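Local coordinates for cobalamin biosynthesis protein CobN (Mycobacterium tuberculosis, PDB 7C6O) that forms the catalytic large subunit of cobaltochelatase, which probably inserts cobalt into hydrogenobyrinic acid a,c-diamide during cobalamin biosynthesis, at residues N299-S304 with G566-M571; S884-S889 with R939-F944; R933-V938 with T992-G997; S998-Y1003 with F1032-D1037. All blocks are in the same frame, centred on the assembly; numbering follows the deposited sequence.

Interaction 1 of 4, residues N299-S304 with G566-M571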
loop_
_atom_site.group_PDB
_atom_site.type_symbol
_atom_site.label_atom_id
_atom_site.label_comp_id
_atom_site.label_asym_id
_atom_site.label_seq_id
_atom_site.Cartn_x
_atom_site.Cartn_y
_atom_site.Cartn_z
ATOM N N ASN A 299 8.032 -18.734 -9.049
ATOM C CA ASN A 299 8.078 -17.303 -9.311
ATOM C C ASN A 299 8.108 -16.503 -8.016
ATOM O O ASN A 299 7.782 -17.007 -6.937
ATOM C CB ASN A 299 6.869 -16.866 -10.150
ATOM C CG ASN A 299 6.647 -17.753 -11.355
ATOM O OD1 ASN A 299 5.534 -18.220 -11.599
ATOM N ND2 ASN A 299 7.708 -18.000 -12.112
ATOM N N ASP A 300 8.514 -15.236 -8.139
ATOM C CA ASP A 300 8.290 -14.265 -7.075
ATOM C C ASP A 300 6.906 -13.639 -7.157
ATOM O O ASP A 300 6.507 -12.927 -6.231
ATOM C CB ASP A 300 9.350 -13.159 -7.110
ATOM C CG ASP A 300 10.729 -13.657 -6.722
ATOM O OD1 ASP A 300 11.628 -13.656 -7.589
ATOM O OD2 ASP A 300 10.910 -14.060 -5.553
ATOM N N ASP A 301 6.179 -13.889 -8.243
ATOM C CA ASP A 301 4.800 -13.442 -8.419
ATOM C C ASP A 301 3.903 -14.449 -7.710
ATOM O O ASP A 301 3.402 -15.401 -8.312
ATOM C CB ASP A 301 4.470 -13.331 -9.903
ATOM C CG ASP A 301 3.150 -12.647 -10.161
ATOM O OD1 ASP A 301 2.559 -12.098 -9.206
ATOM O OD2 ASP A 301 2.706 -12.659 -11.327
ATOM N N GLY A 302 3.690 -14.226 -6.411
ATOM C CA GLY A 302 3.134 -15.272 -5.566
ATOM C C GLY A 302 1.691 -15.620 -5.881
ATOM O O GLY A 302 1.325 -16.799 -5.925
ATOM N N LEU A 303 0.851 -14.612 -6.091
ATOM C CA LEU A 303 -0.571 -14.820 -6.320
ATOM C C LEU A 303 -0.961 -14.350 -7.712
ATOM O O LEU A 303 -0.414 -13.374 -8.235
ATOM C CB LEU A 303 -1.426 -14.079 -5.277
ATOM C CG LEU A 303 -1.840 -14.832 -4.010
ATOM C CD1 LEU A 303 -0.618 -15.279 -3.218
ATOM C CD2 LEU A 303 -2.752 -13.954 -3.156
ATOM N N SER A 304 -1.920 -15.057 -8.307
ATOM C CA SER A 304 -2.528 -14.594 -9.540
ATOM C C SER A 304 -3.256 -13.276 -9.285
ATOM O O SER A 304 -3.652 -12.986 -8.153
ATOM C CB SER A 304 -3.508 -15.634 -10.072
ATOM O OG SER A 304 -4.647 -15.706 -9.232
ATOM N N GLY A 566 11.724 -11.350 -1.565
ATOM C CA GLY A 566 10.815 -12.471 -1.445
ATOM C C GLY A 566 9.695 -12.313 -2.456
ATOM O O GLY A 566 9.739 -11.445 -3.327
ATOM N N LYS A 567 8.687 -13.169 -2.315
ATOM C CA LYS A 567 7.542 -13.084 -3.209
ATOM C C LYS A 567 6.763 -11.791 -2.971
ATOM O O LYS A 567 6.842 -11.169 -1.904
ATOM C CB LYS A 567 6.622 -14.293 -3.028
ATOM C CG LYS A 567 7.307 -15.626 -3.295
ATOM C CD LYS A 567 6.312 -16.777 -3.304
ATOM C CE LYS A 567 7.031 -18.118 -3.328
ATOM N NZ LYS A 567 8.017 -18.214 -4.443
ATOM N N THR A 568 6.010 -11.387 -3.999
ATOM C CA THR A 568 5.155 -10.204 -3.907
ATOM C C THR A 568 4.232 -10.284 -2.697
ATOM O O THR A 568 4.133 -9.339 -1.903
ATOM C CB THR A 568 4.332 -10.069 -5.187
ATOM O OG1 THR A 568 3.597 -11.283 -5.400
ATOM C CG2 THR A 568 5.235 -9.824 -6.386
ATOM N N LEU A 569 3.535 -11.405 -2.558
ATOM C CA LEU A 569 2.718 -11.717 -1.393
ATOM C C LEU A 569 2.430 -13.214 -1.448
ATOM O O LEU A 569 2.809 -13.900 -2.401
ATOM C CB LEU A 569 1.437 -10.875 -1.340
ATOM C CG LEU A 569 0.276 -11.144 -2.301
ATOM C CD1 LEU A 569 -0.930 -10.303 -1.901
ATOM C CD2 LEU A 569 0.664 -10.859 -3.738
ATOM N N GLY A 570 1.761 -13.718 -0.418
ATOM C CA GLY A 570 1.668 -15.155 -0.253
ATOM C C GLY A 570 3.021 -15.731 0.121
ATOM O O GLY A 570 3.580 -16.557 -0.610
ATOM N N MET A 571 3.552 -15.298 1.266
ATOM C CA MET A 571 4.944 -15.556 1.604
ATOM C C MET A 571 5.216 -17.051 1.735
ATOM O O MET A 571 4.368 -17.827 2.185
ATOM C CB MET A 571 5.319 -14.843 2.904
ATOM C CG MET A 571 4.859 -13.387 2.980
ATOM S SD MET A 571 5.211 -12.419 1.495
ATOM C CE MET A 571 6.998 -12.361 1.520
HETATM O O HOH W 1 10.442 -16.738 -4.385
HETATM O O HOH W 2 1.600 -11.712 -6.921
#

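Interaction 2 of 4, residues S884-S889 with R939-F944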
loop_
_atom_site.group_PDB
_atom_site.type_symbol
_atom_site.label_atom_id
_atom_site.label_comp_id
_atom_site.label_asym_id
_atom_site.label_seq_id
_atom_site.Cartn_x
_atom_site.Cartn_y
_atom_site.Cartn_z
ATOM N N SER A 884 6.821 8.539 -12.997
ATOM C CA SER A 884 6.992 7.596 -11.901
ATOM C C SER A 884 5.656 7.402 -11.197
ATOM O O SER A 884 4.975 8.376 -10.864
ATOM C CB SER A 884 8.053 8.094 -10.918
ATOM O OG SER A 884 9.330 8.131 -11.529
ATOM N N VAL A 885 5.282 6.142 -10.973
ATOM C CA VAL A 885 3.943 5.786 -10.513
ATOM C C VAL A 885 4.071 4.877 -9.299
ATOM O O VAL A 885 4.709 3.820 -9.379
ATOM C CB VAL A 885 3.127 5.099 -11.621
ATOM C CG1 VAL A 885 1.802 4.606 -11.079
ATOM C CG2 VAL A 885 2.909 6.054 -12.791
ATOM N N TRP A 886 3.444 5.270 -8.191
ATOM C CA TRP A 886 3.527 4.545 -6.932
ATOM C C TRP A 886 2.178 3.948 -6.553
ATOM O O TRP A 886 1.120 4.503 -6.866
ATOM C CB TRP A 886 3.996 5.457 -5.796
ATOM C CG TRP A 886 5.383 5.988 -5.953
ATOM C CD1 TRP A 886 6.388 5.456 -6.708
ATOM C CD2 TRP A 886 5.920 7.165 -5.340
ATOM N NE1 TRP A 886 7.520 6.230 -6.599
ATOM C CE2 TRP A 886 7.258 7.285 -5.765
ATOM C CE3 TRP A 886 5.398 8.132 -4.475
ATOM C CZ2 TRP A 886 8.082 8.332 -5.351
ATOM C CZ3 TRP A 886 6.217 9.170 -4.066
ATOM C CH2 TRP A 886 7.545 9.260 -4.502
ATOM N N GLY A 887 2.227 2.822 -5.841
ATOM C CA GLY A 887 0.997 2.195 -5.387
ATOM C C GLY A 887 0.263 3.027 -4.354
ATOM O O GLY A 887 -0.970 3.112 -4.373
ATOM N N THR A 888 1.006 3.656 -3.438
ATOM C CA THR A 888 0.365 4.481 -2.421
ATOM C C THR A 888 -0.379 5.652 -3.052
ATOM O O THR A 888 -1.432 6.060 -2.550
ATOM C CB THR A 888 1.403 4.958 -1.394
ATOM O OG1 THR A 888 0.736 5.470 -0.236
ATOM C CG2 THR A 888 2.312 6.040 -1.972
ATOM N N SER A 889 0.124 6.172 -4.177
ATOM C CA SER A 889 -0.566 7.250 -4.877
ATOM C C SER A 889 -1.867 6.760 -5.497
ATOM O O SER A 889 -2.889 7.453 -5.435
ATOM C CB SER A 889 0.343 7.838 -5.955
ATOM O OG SER A 889 1.550 8.327 -5.396
ATOM N N ARG A 939 7.848 4.288 -14.926
ATOM C CA ARG A 939 8.572 3.609 -13.858
ATOM C C ARG A 939 7.584 3.323 -12.732
ATOM O O ARG A 939 7.122 4.246 -12.053
ATOM C CB ARG A 939 9.748 4.448 -13.360
ATOM C CG ARG A 939 10.404 3.898 -12.096
ATOM C CD ARG A 939 10.850 2.440 -12.252
ATOM N NE ARG A 939 11.426 1.928 -11.010
ATOM C CZ ARG A 939 12.680 2.149 -10.624
ATOM N NH1 ARG A 939 13.497 2.859 -11.391
ATOM N NH2 ARG A 939 13.121 1.655 -9.473
ATOM N N ILE A 940 7.246 2.050 -12.551
ATOM C CA ILE A 940 6.404 1.628 -11.439
ATOM C C ILE A 940 7.309 1.248 -10.278
ATOM O O ILE A 940 8.470 0.870 -10.464
ATOM C CB ILE A 940 5.476 0.456 -11.829
ATOM C CG1 ILE A 940 6.296 -0.764 -12.259
ATOM C CG2 ILE A 940 4.497 0.876 -12.928
ATOM C CD1 ILE A 940 5.455 -1.991 -12.576
ATOM N N SER A 941 6.782 1.361 -9.065
ATOM C CA SER A 941 7.518 0.885 -7.909
ATOM C C SER A 941 7.324 -0.620 -7.757
ATOM O O SER A 941 6.503 -1.243 -8.438
ATOM C CB SER A 941 7.065 1.615 -6.646
ATOM O OG SER A 941 5.706 1.339 -6.360
ATOM N N GLY A 942 8.107 -1.213 -6.856
ATOM C CA GLY A 942 7.903 -2.614 -6.536
ATOM C C GLY A 942 6.535 -2.876 -5.938
ATOM O O GLY A 942 5.887 -3.877 -6.257
ATOM N N PHE A 943 6.064 -1.974 -5.074
ATOM C CA PHE A 943 4.758 -2.189 -4.462
ATOM C C PHE A 943 3.631 -2.026 -5.475
ATOM O O PHE A 943 2.626 -2.742 -5.404
ATOM C CB PHE A 943 4.534 -1.244 -3.286
ATOM C CG PHE A 943 3.173 -1.390 -2.673
ATOM C CD1 PHE A 943 2.871 -2.494 -1.891
ATOM C CD2 PHE A 943 2.183 -0.449 -2.909
ATOM C CE1 PHE A 943 1.615 -2.648 -1.338
ATOM C CE2 PHE A 943 0.921 -0.599 -2.363
ATOM C CZ PHE A 943 0.637 -1.699 -1.574
ATOM N N PHE A 944 3.762 -1.074 -6.406
ATOM C CA PHE A 944 2.754 -0.948 -7.456
ATOM C C PHE A 944 2.625 -2.248 -8.235
ATOM O O PHE A 944 1.511 -2.702 -8.523
ATOM C CB PHE A 944 3.097 0.205 -8.400
ATOM C CG PHE A 944 2.013 0.507 -9.399
ATOM C CD1 PHE A 944 1.069 1.491 -9.138
ATOM C CD2 PHE A 944 1.926 -0.199 -10.592
ATOM C CE1 PHE A 944 0.064 1.769 -10.046
ATOM C CE2 PHE A 944 0.922 0.073 -11.506
ATOM C CZ PHE A 944 -0.008 1.063 -11.233
#

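Interaction 3 of 4, residues R933-V938 with T992-G997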
loop_
_atom_site.group_PDB
_atom_site.type_symbol
_atom_site.label_atom_id
_atom_site.label_comp_id
_atom_site.label_asym_id
_atom_site.label_seq_id
_atom_site.Cartn_x
_atom_site.Cartn_y
_atom_site.Cartn_z
ATOM N N ARG A 933 -0.834 11.402 -30.138
ATOM C CA ARG A 933 -0.612 10.484 -29.032
ATOM C C ARG A 933 0.814 10.657 -28.529
ATOM O O ARG A 933 1.771 10.544 -29.302
ATOM C CB ARG A 933 -0.855 9.040 -29.473
ATOM C CG ARG A 933 -2.227 8.790 -30.073
ATOM C CD ARG A 933 -2.501 7.303 -30.243
ATOM N NE ARG A 933 -3.669 7.066 -31.086
ATOM C CZ ARG A 933 -4.925 7.106 -30.655
ATOM N NH1 ARG A 933 -5.186 7.373 -29.382
ATOM N NH2 ARG A 933 -5.924 6.884 -31.499
ATOM N N ILE A 934 0.954 10.959 -27.244
ATOM C CA ILE A 934 2.259 11.195 -26.640
ATOM C C ILE A 934 2.784 9.876 -26.092
ATOM O O ILE A 934 2.058 9.146 -25.409
ATOM C CB ILE A 934 2.167 12.259 -25.532
ATOM C CG1 ILE A 934 1.457 13.519 -26.044
ATOM C CG2 ILE A 934 3.552 12.595 -24.999
ATOM C CD1 ILE A 934 2.195 14.254 -27.150
ATOM N N ASP A 935 4.041 9.564 -26.396
ATOM C CA ASP A 935 4.662 8.365 -25.854
ATOM C C ASP A 935 4.860 8.515 -24.349
ATOM O O ASP A 935 5.068 9.617 -23.834
ATOM C CB ASP A 935 6.002 8.099 -26.545
ATOM C CG ASP A 935 6.368 6.622 -26.577
ATOM O OD1 ASP A 935 5.644 5.801 -25.977
ATOM O OD2 ASP A 935 7.384 6.280 -27.216
ATOM N N VAL A 936 4.772 7.397 -23.635
ATOM C CA VAL A 936 4.924 7.396 -22.184
ATOM C C VAL A 936 5.834 6.245 -21.780
ATOM O O VAL A 936 5.610 5.099 -22.182
ATOM C CB VAL A 936 3.572 7.282 -21.451
ATOM C CG1 VAL A 936 3.790 7.307 -19.942
ATOM C CG2 VAL A 936 2.627 8.395 -21.868
ATOM N N THR A 937 6.859 6.552 -20.990
ATOM C CA THR A 937 7.653 5.552 -20.289
ATOM C C THR A 937 7.291 5.616 -18.814
ATOM O O THR A 937 7.313 6.696 -18.214
ATOM C CB THR A 937 9.154 5.785 -20.484
ATOM O OG1 THR A 937 9.501 5.548 -21.854
ATOM C CG2 THR A 937 9.959 4.847 -19.599
ATOM N N VAL A 938 6.944 4.469 -18.239
ATOM C CA VAL A 938 6.419 4.391 -16.880
ATOM C C VAL A 938 7.423 3.651 -16.013
ATOM O O VAL A 938 7.796 2.512 -16.319
ATOM C CB VAL A 938 5.053 3.691 -16.837
ATOM C CG1 VAL A 938 4.564 3.574 -15.398
ATOM C CG2 VAL A 938 4.043 4.439 -17.690
ATOM N N THR A 992 7.557 -2.338 -28.096
ATOM C CA THR A 992 6.424 -1.780 -27.368
ATOM C C THR A 992 6.629 -1.807 -25.858
ATOM O O THR A 992 5.670 -1.591 -25.108
ATOM C CB THR A 992 5.137 -2.523 -27.726
ATOM O OG1 THR A 992 5.275 -3.911 -27.394
ATOM C CG2 THR A 992 4.838 -2.378 -29.215
ATOM N N THR A 993 7.847 -2.072 -25.395
ATOM C CA THR A 993 8.127 -2.109 -23.967
ATOM C C THR A 993 8.208 -0.686 -23.433
ATOM O O THR A 993 8.989 0.128 -23.937
ATOM C CB THR A 993 9.422 -2.871 -23.697
ATOM O OG1 THR A 993 9.255 -4.242 -24.085
ATOM C CG2 THR A 993 9.780 -2.814 -22.223
ATOM N N ARG A 994 7.389 -0.385 -22.422
ATOM C CA ARG A 994 7.349 0.947 -21.819
ATOM C C ARG A 994 7.338 0.950 -20.297
ATOM O O ARG A 994 7.624 2.000 -19.708
ATOM C CB ARG A 994 6.118 1.723 -22.312
ATOM C CG ARG A 994 6.140 2.088 -23.787
ATOM C CD ARG A 994 7.270 3.049 -24.107
ATOM N NE ARG A 994 7.204 3.526 -25.487
ATOM C CZ ARG A 994 7.707 2.871 -26.529
ATOM N NH1 ARG A 994 8.314 1.704 -26.353
ATOM N NH2 ARG A 994 7.600 3.381 -27.750
ATOM N N ILE A 995 7.018 -0.157 -19.635
ATOM C CA ILE A 995 6.833 -0.191 -18.189
ATOM C C ILE A 995 8.057 -0.836 -17.553
ATOM O O ILE A 995 8.398 -1.984 -17.861
ATOM C CB ILE A 995 5.553 -0.948 -17.808
ATOM C CG1 ILE A 995 4.362 -0.419 -18.609
ATOM C CG2 ILE A 995 5.289 -0.827 -16.310
ATOM C CD1 ILE A 995 3.107 -1.237 -18.437
ATOM N N PHE A 996 8.710 -0.108 -16.652
ATOM C CA PHE A 996 9.887 -0.603 -15.957
ATOM C C PHE A 996 9.671 -0.493 -14.453
ATOM O O PHE A 996 8.877 0.328 -13.988
ATOM C CB PHE A 996 11.143 0.165 -16.392
ATOM C CG PHE A 996 11.399 0.095 -17.872
ATOM C CD1 PHE A 996 12.194 -0.908 -18.404
ATOM C CD2 PHE A 996 10.819 1.013 -18.733
ATOM C CE1 PHE A 996 12.419 -0.985 -19.771
ATOM C CE2 PHE A 996 11.038 0.942 -20.100
ATOM C CZ PHE A 996 11.841 -0.057 -20.618
ATOM N N GLY A 997 10.362 -1.341 -13.700
ATOM C CA GLY A 997 10.192 -1.344 -12.264
ATOM C C GLY A 997 11.326 -2.050 -11.555
ATOM O O GLY A 997 12.326 -2.431 -12.166
#

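Interaction 4 of 4, residues S998-Y1003 with F1032-D1037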
loop_
_atom_site.group_PDB
_atom_site.type_symbol
_atom_site.label_atom_id
_atom_site.label_comp_id
_atom_site.label_asym_id
_atom_site.label_seq_id
_atom_site.Cartn_x
_atom_site.Cartn_y
_atom_site.Cartn_z
ATOM N N SER A 998 11.152 -2.214 -10.243
ATOM C CA SER A 998 12.133 -2.913 -9.424
ATOM C C SER A 998 12.352 -4.332 -9.936
ATOM O O SER A 998 11.470 -4.936 -10.552
ATOM C CB SER A 998 11.672 -2.959 -7.963
ATOM O OG SER A 998 11.745 -1.681 -7.353
ATOM N N LYS A 999 13.545 -4.860 -9.675
ATOM C CA LYS A 999 13.831 -6.250 -9.997
ATOM C C LYS A 999 12.793 -7.153 -9.335
ATOM O O LYS A 999 12.406 -6.908 -8.183
ATOM C CB LYS A 999 15.240 -6.628 -9.528
ATOM C CG LYS A 999 15.658 -8.055 -9.856
ATOM C CD LYS A 999 17.113 -8.314 -9.492
ATOM C CE LYS A 999 17.538 -9.719 -9.903
ATOM N NZ LYS A 999 18.959 -10.016 -9.560
ATOM N N PRO A 1000 12.301 -8.178 -10.035
ATOM C CA PRO A 1000 11.329 -9.091 -9.424
ATOM C C PRO A 1000 11.846 -9.640 -8.106
ATOM O O PRO A 1000 13.023 -9.985 -7.971
ATOM C CB PRO A 1000 11.175 -10.201 -10.468
ATOM C CG PRO A 1000 11.551 -9.566 -11.748
ATOM C CD PRO A 1000 12.597 -8.538 -11.432
ATOM N N GLY A 1001 10.952 -9.708 -7.127
ATOM C CA GLY A 1001 11.311 -10.152 -5.805
ATOM C C GLY A 1001 11.982 -9.110 -4.941
ATOM O O GLY A 1001 12.385 -9.435 -3.817
ATOM N N THR A 1002 12.131 -7.872 -5.420
ATOM C CA THR A 1002 12.849 -6.817 -4.713
ATOM C C THR A 1002 12.062 -5.515 -4.805
ATOM O O THR A 1002 11.060 -5.413 -5.520
ATOM C CB THR A 1002 14.259 -6.596 -5.279
ATOM O OG1 THR A 1002 14.178 -5.793 -6.463
ATOM C CG2 THR A 1002 14.916 -7.909 -5.629
ATOM N N TYR A 1003 12.580 -4.494 -4.115
ATOM C CA TYR A 1003 11.942 -3.192 -4.002
ATOM C C TYR A 1003 12.997 -2.096 -4.022
ATOM O O TYR A 1003 14.191 -2.347 -3.852
ATOM C CB TYR A 1003 11.106 -3.110 -2.716
ATOM C CG TYR A 1003 10.090 -4.214 -2.660
ATOM C CD1 TYR A 1003 8.853 -4.059 -3.263
ATOM C CD2 TYR A 1003 10.385 -5.435 -2.060
ATOM C CE1 TYR A 1003 7.929 -5.069 -3.251
ATOM C CE2 TYR A 1003 9.459 -6.461 -2.046
ATOM C CZ TYR A 1003 8.231 -6.269 -2.645
ATOM O OH TYR A 1003 7.295 -7.271 -2.643
ATOM N N PHE A 1032 14.125 -3.259 -15.390
ATOM C CA PHE A 1032 13.389 -4.506 -15.552
ATOM C C PHE A 1032 12.006 -4.204 -16.109
ATOM O O PHE A 1032 11.311 -3.316 -15.606
ATOM C CB PHE A 1032 13.306 -5.249 -14.214
ATOM C CG PHE A 1032 14.651 -5.530 -13.617
ATOM C CD1 PHE A 1032 15.265 -4.602 -12.789
ATOM C CD2 PHE A 1032 15.329 -6.700 -13.926
ATOM C CE1 PHE A 1032 16.519 -4.847 -12.263
ATOM C CE2 PHE A 1032 16.585 -6.951 -13.401
ATOM C CZ PHE A 1032 17.179 -6.024 -12.569
ATOM N N ALA A 1033 11.610 -4.940 -17.145
ATOM C CA ALA A 1033 10.413 -4.638 -17.917
ATOM C C ALA A 1033 9.223 -5.447 -17.422
ATOM O O ALA A 1033 9.344 -6.642 -17.142
ATOM C CB ALA A 1033 10.646 -4.920 -19.402
ATOM N N TYR A 1034 8.065 -4.793 -17.335
ATOM C CA TYR A 1034 6.840 -5.428 -16.875
ATOM C C TYR A 1034 5.753 -5.295 -17.932
ATOM O O TYR A 1034 5.736 -4.341 -18.716
ATOM C CB TYR A 1034 6.374 -4.833 -15.541
ATOM C CG TYR A 1034 7.246 -5.286 -14.394
ATOM C CD1 TYR A 1034 6.955 -6.450 -13.697
ATOM C CD2 TYR A 1034 8.386 -4.573 -14.036
ATOM C CE1 TYR A 1034 7.760 -6.883 -12.661
ATOM C CE2 TYR A 1034 9.199 -4.998 -12.998
ATOM C CZ TYR A 1034 8.879 -6.154 -12.314
ATOM O OH TYR A 1034 9.682 -6.585 -11.283
ATOM N N GLY A 1035 4.850 -6.266 -17.943
ATOM C CA GLY A 1035 3.829 -6.394 -18.958
ATOM C C GLY A 1035 3.721 -7.822 -19.442
ATOM O O GLY A 1035 4.390 -8.729 -18.949
ATOM N N ARG A 1036 2.855 -8.015 -20.434
ATOM C CA ARG A 1036 2.614 -9.352 -20.967
ATOM C C ARG A 1036 3.885 -9.924 -21.585
ATOM O O ARG A 1036 4.521 -9.288 -22.430
ATOM C CB ARG A 1036 1.492 -9.319 -22.004
ATOM C CG ARG A 1036 0.123 -8.943 -21.450
ATOM C CD ARG A 1036 -0.973 -9.238 -22.471
ATOM N NE ARG A 1036 -2.236 -8.575 -22.153
ATOM C CZ ARG A 1036 -3.218 -9.129 -21.450
ATOM N NH1 ARG A 1036 -3.084 -10.361 -20.978
ATOM N NH2 ARG A 1036 -4.334 -8.449 -21.214
ATOM N N ASP A 1037 4.249 -11.134 -21.155
ATOM C CA ASP A 1037 5.459 -11.834 -21.589
ATOM C C ASP A 1037 6.734 -11.083 -21.216
ATOM O O ASP A 1037 7.802 -11.353 -21.773
ATOM C CB ASP A 1037 5.438 -12.118 -23.095
ATOM C CG ASP A 1037 4.259 -12.975 -23.507
ATOM O OD1 ASP A 1037 3.897 -13.894 -22.743
ATOM O OD2 ASP A 1037 3.693 -12.723 -24.591
#

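Interaction 1 of 4, residues N299-S304 with G566-M571
The peptide carbonyl of Asp300 is met almost head-on by the backbone N-H of Thr568, with Thr568 N to Asp300 O at 2.8 Å and a C=O...N angle of 171°. Lys567 NZ reaches the carbonyl of Asn299 tilted 20° from its plane, Lys567 NZ to Asn299 O being 2.8 Å. The carboxylate of Asp300 turns OD2 toward Lys567 but does not touch the amine; one water bridges them, giving to Asp300 OD2 and accepting from Lys567 NZ.

The lysine runs extended as far as CE and bends at its last torsion (chi4 -53°), which brings NZ onto the end of helix 293-298. There it also bonds Trp296 O and makes a cation-pi contact with the Trp296 ring, so its charge probably suits the negative end of that helix. Thr568 is held at two points: besides its N-H, its OG1 accepts from Gly302 N at 3.1 Å.

Next along the chain, Leu303 CB packs on Leu569 CD2 at 4.1 Å, while Leu303 CD1 lies 3.7 Å from Gly570 CA. Both leucines continue onto Val308 and Val312 of helix 305-313. The buried Leu569 O has no conventional donor, but Gly302 CA points a C-H at it from 3.5 Å.

The chain makes an inverse gamma turn centred on Asp301. Thr568 engages both ends of that turn, Asp300 O and Gly302 N, and this docks the linker between helices 293-298 and 305-313 onto the loop following strand 551-555.

Interaction 2 of 4, residues S884-S889 with R939-F944
Two neighbouring parallel strands, each running straight into a helix, meet here at their C-terminal ends, as in alpha/beta sheets: Val885 lies beside Ile940, and Trp886 and Ser941 occupy the two N-cap positions that follow. Val885 bonds in both directions, giving its N-H to Arg939 O (Val885 N to Arg939 O 2.9 Å) and receiving Ser941 N at Val885 O at 3.2 Å, the ladder pattern of a parallel pair that straddles Ile940.

With CG1 anti to its own backbone N (chi1 174°), Val885 presses that methyl against Phe944, Val885 CG1 to Phe944 CE1 being 3.5 Å. The same ring then turns its edge to the start of helix 887-893: Gly887 N lies in the ring plane, 3.7 Å from Phe944 CD1. Phe943 likewise meets Gly887 with its rim, Phe943 CD2 to Gly887 CA at 3.8 Å. The glycine thus sits close against the edges of two phenyl rings.

Ser941 faces the opposing segment but spends its hydroxyl on its own helix. Its OG, placed between the backbone N and the carbonyl carbon (chi1 64°), accepts from Phe944 N at 3.1 Å, a regular capping bond. The serine's CB meanwhile rests 3.9 Å from Trp886 CD1.

The indole leads on to Tyr1074 and Tyr1077 of helix 1072-1089, both edge-to-face, and to Lys1059 of strand 1056-1061. Helix 949-963 and helix 896-905 pack on Phe944, while helix 595-604 receives Phe943, leaving this junction buried between helices.

Interaction 3 of 4, residues R933-V938 with T992-G997
Asp935 and Arg994 form a salt bridge beside a parallel beta pair, strands 935-940 and 995-997, the two ends of a beta-alpha-beta connection that runs through several helices. The arginine comes side-on, one nitrogen to each oxygen: Arg994 NE to Asp935 OD1 is 2.8 Å and nearly straight (169°), and Arg994 NH2 to Asp935 OD2 is 3.0 Å. Both oxygens are met on their syn sides, yet the two planes are turned 50° against each other, so the second bond leaves the guanidinium plane. A bend at chi2 (-64°) folds the arginine back along the neighbouring strand, and its CD packs 3.3 Å from Val936 O.

Where the strands pair, Val938 N gives to Arg994 O at 3.0 Å, and Phe996 N gives to Val938 O at 2.8 Å. Thr937 extends CG2 obliquely toward the Phe996 ring, 4.0 Å from Phe996 CD2.

Farther out, His977 ND1, from helix 973-985, hydrogen-bonds Asp935 OD2, giving the carboxylate a second partner. Helix 1044-1051 touches Thr937, Arg994 and Phe996, while Val959 of helix 949-963 lies on the arginine. Ala991 O accepts from Arg994 NH1. That nitrogen also meets Thr993 O at 3.0 Å, where it sits well above the carbonyl plane instead of on a lone pair.

Interaction 4 of 4, residues S998-Y1003 with F1032-D1037
Lys999 to Thr1002 make a type II beta turn, closed by Thr1002 N to Lys999 O at 2.9 Å, and its first two residues lie against the aromatic side chains of the short strand 1032-1034. Lys999 covers one face of Phe1032: its CB stands 3.7 Å from the ring centroid, 21° off the normal, a CH-pi contact displaced toward the rim. The lysine is stretched out from its first torsion onward (chi1 -178°), and its aliphatic part passes obliquely over the ring before NZ reaches a salt bridge with Asp525. Pro1000 joins the group through its CD, 4.1 Å from Phe1032 CD2.

Tyr1034 meets the carbonyl of Ser998 close to its C=O direction and gives it a hydrogen bond, with the acceptor in the plane of the tyrosine ring; Tyr1034 OH to Ser998 O is modelled at 2.5 Å, short enough that the exact length is doubtful. The phenol oxygen also nestles against the proline ring, Tyr1034 OH to Pro1000 CD being 3.5 Å. Arg945 NH1 is a further partner of the hydroxyl, which is thus held by the residue just before the turn and by helix 942-947.

Strand 1032-1034 runs antiparallel to 995-997, the strand that ends one residue before the turn. Val952 of helix 949-963 packs on Tyr1034, and beyond the turn Tyr1003 extends toward helices 942-947 and 595-604.

In the fold
Interaction 1 comes first along the chain, closing a loop of some 260 residues between two linkers before the later contacts open. Interactions 2 and 3 cross: 884-889 precedes 933-938, whose strand runs on into 939-944 to close interaction 2, and 992-997 then closes interaction 3. Interaction 4 starts at the next residue and ends the series with a loop of about 30 residues. Strands 880-885, 935-940, 995-997 and 1032-1034 are consecutive neighbours in one mixed sheet, so interactions 2, 3 and 4 step across it. The turn of interaction 4 then touches interaction 1 through Gly566 N and Gly1001 O, tying that sheet to the earlier loops.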